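PDB 4XE7: uncharacterized protein from Bacillus thuringiensis serovar kurstaki, which is a ParM-type bacterial actin homologue that probably polymerises into nucleotide-dependent cytoskeletal filaments, most likely to segregate plasmid DNA. Local coordinates for residues Lys143-Pro155 and Lys187-Glu201. Sequence-based numbering, arbitrary orientation.
Sequences KEEVSVPFSGGMP and KKIKITINDGTMNVE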
# COMPACT_ATOMS: atom_id res chain seq x y z
N LYS A 143 15.78 1.43 17.53
CA LYS A 143 16.94 2.28 17.29
C LYS A 143 16.57 3.75 17.33
O LYS A 143 15.71 4.21 16.57
CB LYS A 143 17.58 1.96 15.94
CG LYS A 143 18.12 0.53 15.75
CD LYS A 143 18.58 0.39 14.29
CE LYS A 143 18.83 -1.07 13.89
NZ LYS A 143 20.10 -1.58 14.49
N GLU A 144 17.25 4.51 18.19
CA GLU A 144 16.91 5.91 18.38
C GLU A 144 17.80 6.84 17.54
O GLU A 144 17.53 8.03 17.45
CB GLU A 144 16.98 6.28 19.86
CG GLU A 144 15.63 6.24 20.55
CD GLU A 144 15.73 6.37 22.06
OE1 GLU A 144 14.73 6.07 22.75
OE2 GLU A 144 16.80 6.79 22.56
N GLU A 145 18.84 6.28 16.95
CA GLU A 145 19.65 7.00 15.97
C GLU A 145 19.74 6.14 14.74
O GLU A 145 20.17 4.99 14.82
CB GLU A 145 21.07 7.31 16.47
CG GLU A 145 21.19 8.40 17.51
CD GLU A 145 22.64 8.77 17.79
OE1 GLU A 145 22.91 9.96 18.06
OE2 GLU A 145 23.51 7.88 17.74
N VAL A 146 19.33 6.67 13.60
CA VAL A 146 19.47 5.92 12.36
C VAL A 146 20.01 6.78 11.24
O VAL A 146 19.58 7.92 11.03
CB VAL A 146 18.13 5.30 11.91
CG1 VAL A 146 17.76 4.12 12.81
CG2 VAL A 146 17.03 6.35 11.89
N SER A 147 20.99 6.23 10.55
CA SER A 147 21.33 6.71 9.23
C SER A 147 20.31 6.11 8.26
O SER A 147 20.06 4.91 8.30
CB SER A 147 22.75 6.31 8.85
OG SER A 147 22.98 6.56 7.48
N VAL A 148 19.71 6.95 7.43
CA VAL A 148 18.67 6.52 6.50
C VAL A 148 19.05 6.83 5.05
O VAL A 148 18.82 7.94 4.56
CB VAL A 148 17.32 7.21 6.81
CG1 VAL A 148 16.24 6.78 5.82
CG2 VAL A 148 16.90 6.93 8.23
N PRO A 149 19.64 5.85 4.34
CA PRO A 149 19.88 6.09 2.91
C PRO A 149 18.55 6.17 2.16
O PRO A 149 17.78 5.21 2.17
CB PRO A 149 20.71 4.89 2.48
CG PRO A 149 20.37 3.80 3.46
CD PRO A 149 20.07 4.51 4.77
N PHE A 150 18.29 7.30 1.51
CA PHE A 150 16.97 7.53 0.95
C PHE A 150 16.77 6.87 -0.41
O PHE A 150 17.45 7.18 -1.38
CB PHE A 150 16.67 9.03 0.83
CG PHE A 150 15.25 9.30 0.45
CD1 PHE A 150 14.23 9.12 1.38
CD2 PHE A 150 14.92 9.66 -0.84
CE1 PHE A 150 12.91 9.35 1.03
CE2 PHE A 150 13.60 9.87 -1.20
CZ PHE A 150 12.59 9.71 -0.26
N SER A 151 15.80 5.98 -0.51
CA SER A 151 15.47 5.44 -1.82
C SER A 151 14.01 5.74 -2.09
O SER A 151 13.12 5.16 -1.48
CB SER A 151 15.76 3.93 -1.89
OG SER A 151 15.34 3.37 -3.12
N GLY A 152 13.77 6.68 -2.99
CA GLY A 152 12.41 6.99 -3.36
C GLY A 152 12.21 6.98 -4.86
O GLY A 152 12.97 6.39 -5.62
N GLY A 153 11.15 7.65 -5.29
CA GLY A 153 10.87 7.74 -6.70
C GLY A 153 9.82 8.79 -6.96
O GLY A 153 8.99 9.06 -6.10
N MET A 154 9.87 9.39 -8.14
CA MET A 154 8.82 10.31 -8.53
C MET A 154 8.39 10.02 -9.96
O MET A 154 9.19 9.54 -10.77
CB MET A 154 9.26 11.76 -8.38
CG MET A 154 10.36 12.18 -9.32
SD MET A 154 10.83 13.89 -9.06
CE MET A 154 12.59 13.75 -9.26
N PRO A 155 7.11 10.28 -10.26
CA PRO A 155 6.57 10.15 -11.61
C PRO A 155 7.28 11.09 -12.59
O PRO A 155 7.91 12.06 -12.18
CB PRO A 155 5.09 10.52 -11.43
CG PRO A 155 5.01 11.24 -10.12
CD PRO A 155 6.08 10.66 -9.27
N LYS A 187 9.91 8.97 23.23
CA LYS A 187 11.03 8.63 22.36
C LYS A 187 11.31 9.70 21.34
O LYS A 187 10.40 10.27 20.74
CB LYS A 187 10.78 7.29 21.66
CG LYS A 187 11.10 6.07 22.52
CD LYS A 187 10.85 4.78 21.77
CE LYS A 187 10.98 3.58 22.69
NZ LYS A 187 12.36 3.43 23.23
N LYS A 188 12.59 9.98 21.14
CA LYS A 188 13.05 10.94 20.14
C LYS A 188 13.98 10.24 19.16
O LYS A 188 15.03 9.75 19.54
CB LYS A 188 13.75 12.11 20.83
CG LYS A 188 14.13 13.24 19.92
CD LYS A 188 14.26 14.54 20.71
CE LYS A 188 14.82 15.66 19.85
NZ LYS A 188 14.94 16.94 20.62
N ILE A 189 13.60 10.19 17.88
CA ILE A 189 14.44 9.50 16.90
C ILE A 189 15.27 10.49 16.09
O ILE A 189 14.75 11.44 15.52
CB ILE A 189 13.58 8.60 15.96
CG1 ILE A 189 13.21 7.29 16.66
CG2 ILE A 189 14.39 8.18 14.76
CD1 ILE A 189 12.15 7.38 17.71
N LYS A 190 16.57 10.25 16.05
CA LYS A 190 17.47 11.09 15.28
C LYS A 190 17.77 10.46 13.92
O LYS A 190 18.35 9.38 13.84
CB LYS A 190 18.75 11.34 16.07
CG LYS A 190 19.77 12.19 15.36
CD LYS A 190 20.92 12.52 16.30
CE LYS A 190 22.17 12.93 15.54
NZ LYS A 190 23.25 13.34 16.47
N ILE A 191 17.38 11.16 12.86
CA ILE A 191 17.49 10.63 11.51
C ILE A 191 18.53 11.40 10.73
O ILE A 191 18.44 12.62 10.59
CB ILE A 191 16.13 10.73 10.75
CG1 ILE A 191 15.08 9.83 11.42
CG2 ILE A 191 16.30 10.43 9.24
CD1 ILE A 191 13.63 10.20 11.05
N THR A 192 19.52 10.69 10.21
CA THR A 192 20.50 11.32 9.36
C THR A 192 20.44 10.74 7.96
O THR A 192 20.55 9.54 7.77
CB THR A 192 21.91 11.16 9.93
OG1 THR A 192 21.92 11.61 11.29
CG2 THR A 192 22.92 11.97 9.11
N ILE A 193 20.25 11.61 6.98
CA ILE A 193 20.25 11.20 5.59
C ILE A 193 21.47 11.81 4.93
O ILE A 193 21.58 13.04 4.84
CB ILE A 193 18.97 11.66 4.87
CG1 ILE A 193 17.73 11.21 5.65
CG2 ILE A 193 18.97 11.14 3.44
CD1 ILE A 193 16.42 11.75 5.10
N ASN A 194 22.38 10.95 4.47
CA ASN A 194 23.65 11.38 3.88
C ASN A 194 23.72 11.17 2.38
O ASN A 194 24.50 11.82 1.68
CB ASN A 194 24.79 10.62 4.54
CG ASN A 194 24.88 10.88 6.01
OD1 ASN A 194 24.97 12.03 6.44
ND2 ASN A 194 24.84 9.82 6.81
N ASP A 195 22.90 10.25 1.89
CA ASP A 195 22.91 9.89 0.48
C ASP A 195 21.59 9.21 0.14
O ASP A 195 20.78 8.92 1.02
CB ASP A 195 24.10 8.98 0.14
CG ASP A 195 24.19 7.73 1.03
OD1 ASP A 195 25.29 7.44 1.54
OD2 ASP A 195 23.17 7.02 1.19
N GLY A 196 21.38 8.97 -1.15
CA GLY A 196 20.15 8.33 -1.57
C GLY A 196 20.13 8.01 -3.05
O GLY A 196 21.10 8.25 -3.77
N THR A 197 19.01 7.47 -3.50
CA THR A 197 18.79 7.11 -4.89
C THR A 197 17.34 7.39 -5.27
O THR A 197 16.44 7.24 -4.44
CB THR A 197 19.08 5.61 -5.15
OG1 THR A 197 20.27 5.21 -4.46
CG2 THR A 197 19.25 5.35 -6.64
N MET A 198 17.10 7.80 -6.51
CA MET A 198 15.74 7.99 -6.95
C MET A 198 15.45 6.99 -8.06
O MET A 198 16.30 6.72 -8.91
CB MET A 198 15.50 9.42 -7.42
CG MET A 198 15.59 10.44 -6.30
SD MET A 198 14.26 10.28 -5.08
CE MET A 198 12.87 10.87 -6.05
N ASN A 199 14.25 6.43 -8.05
CA ASN A 199 13.93 5.37 -8.98
C ASN A 199 12.80 5.80 -9.89
O ASN A 199 12.13 6.81 -9.63
CB ASN A 199 13.57 4.08 -8.22
CG ASN A 199 14.62 3.69 -7.19
OD1 ASN A 199 15.65 3.11 -7.53
ND2 ASN A 199 14.37 4.01 -5.91
N VAL A 200 12.59 5.03 -10.96
CA VAL A 200 11.51 5.27 -11.90
C VAL A 200 10.20 4.76 -11.33
O VAL A 200 9.98 3.55 -11.33
CB VAL A 200 11.75 4.54 -13.24
CG1 VAL A 200 10.66 4.89 -14.25
CG2 VAL A 200 13.14 4.82 -13.78
N GLU A 201 9.32 5.65 -10.88
CA GLU A 201 8.04 5.20 -10.34
C GLU A 201 7.28 4.50 -11.47
O GLU A 201 7.36 4.91 -12.62
CB GLU A 201 7.22 6.37 -9.77
CG GLU A 201 6.09 5.94 -8.85
CD GLU A 201 5.21 7.10 -8.39
OE1 GLU A 201 4.67 7.82 -9.26
OE2 GLU A 201 5.07 7.30 -7.16
O HOH W 1 22.09 7.85 4.77
O HOH W 2 19.97 4.79 -1.34
O HOH W 3 12.57 9.21 -9.40
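Two neighbouring parallel strands of the N-terminal mixed sheet of this actin-like protein meet here, Lys143-Pro155 pairing with Lys187-Glu201 in two ladders one residue out of step. In the first, Lys190 N binds Glu144 O at 2.8 Å and Val146 N returns to Lys190 O, after which Thr192 N and Val148 N continue the zigzag. The extra residue lies in Ile193-Asp195, set against Val148-Pro149; the second ladder opens with Phe150 N on Asp195 O (3.0 Å), followed by Thr197 N on Phe150 O. Water 1 spans the break, joining Ser147 OG to Asn194 N. On the face carrying Val146 and Ile191, Val148 CG2 lies 3.7 Å from Ile191 CG2, and Ile193 CG2 packs on Phe150 CB. A chi1 of -172° swings the Phe150 ring away from its own N and along its own strand, over Gly152; its edge meets Met198, whose SD sits in the ring plane 4.0 Å from CE2, a Met-aromatic contact. Leu168 and Leu171 of helix 164-171 also touch this ring. In this actin-superfamily fold, strand 145-154 lies between 188-200 and the N-terminal residues Asn9, Leu11 and Phe15, which bond to its backbone. On the other face, the Asn199 amide reaches across the pair: ND2 donates to Ser151 OG at 3.0 Å, nearly in the amide plane, and in a more bent bond to Gly152 O at 2.8 Å. Gly152 O also accepts from Asn199 N, so two donors of one residue grip it, while Ser151 OG bonds to Tyr407 O of helix 402-418. At the strand starts Glu145 and Lys190 run alongside each other in a long salt bridge; just before them Glu144 OE1 and Lys187 NZ form another at 3.6 Å, the side chains crossing at about a right angle.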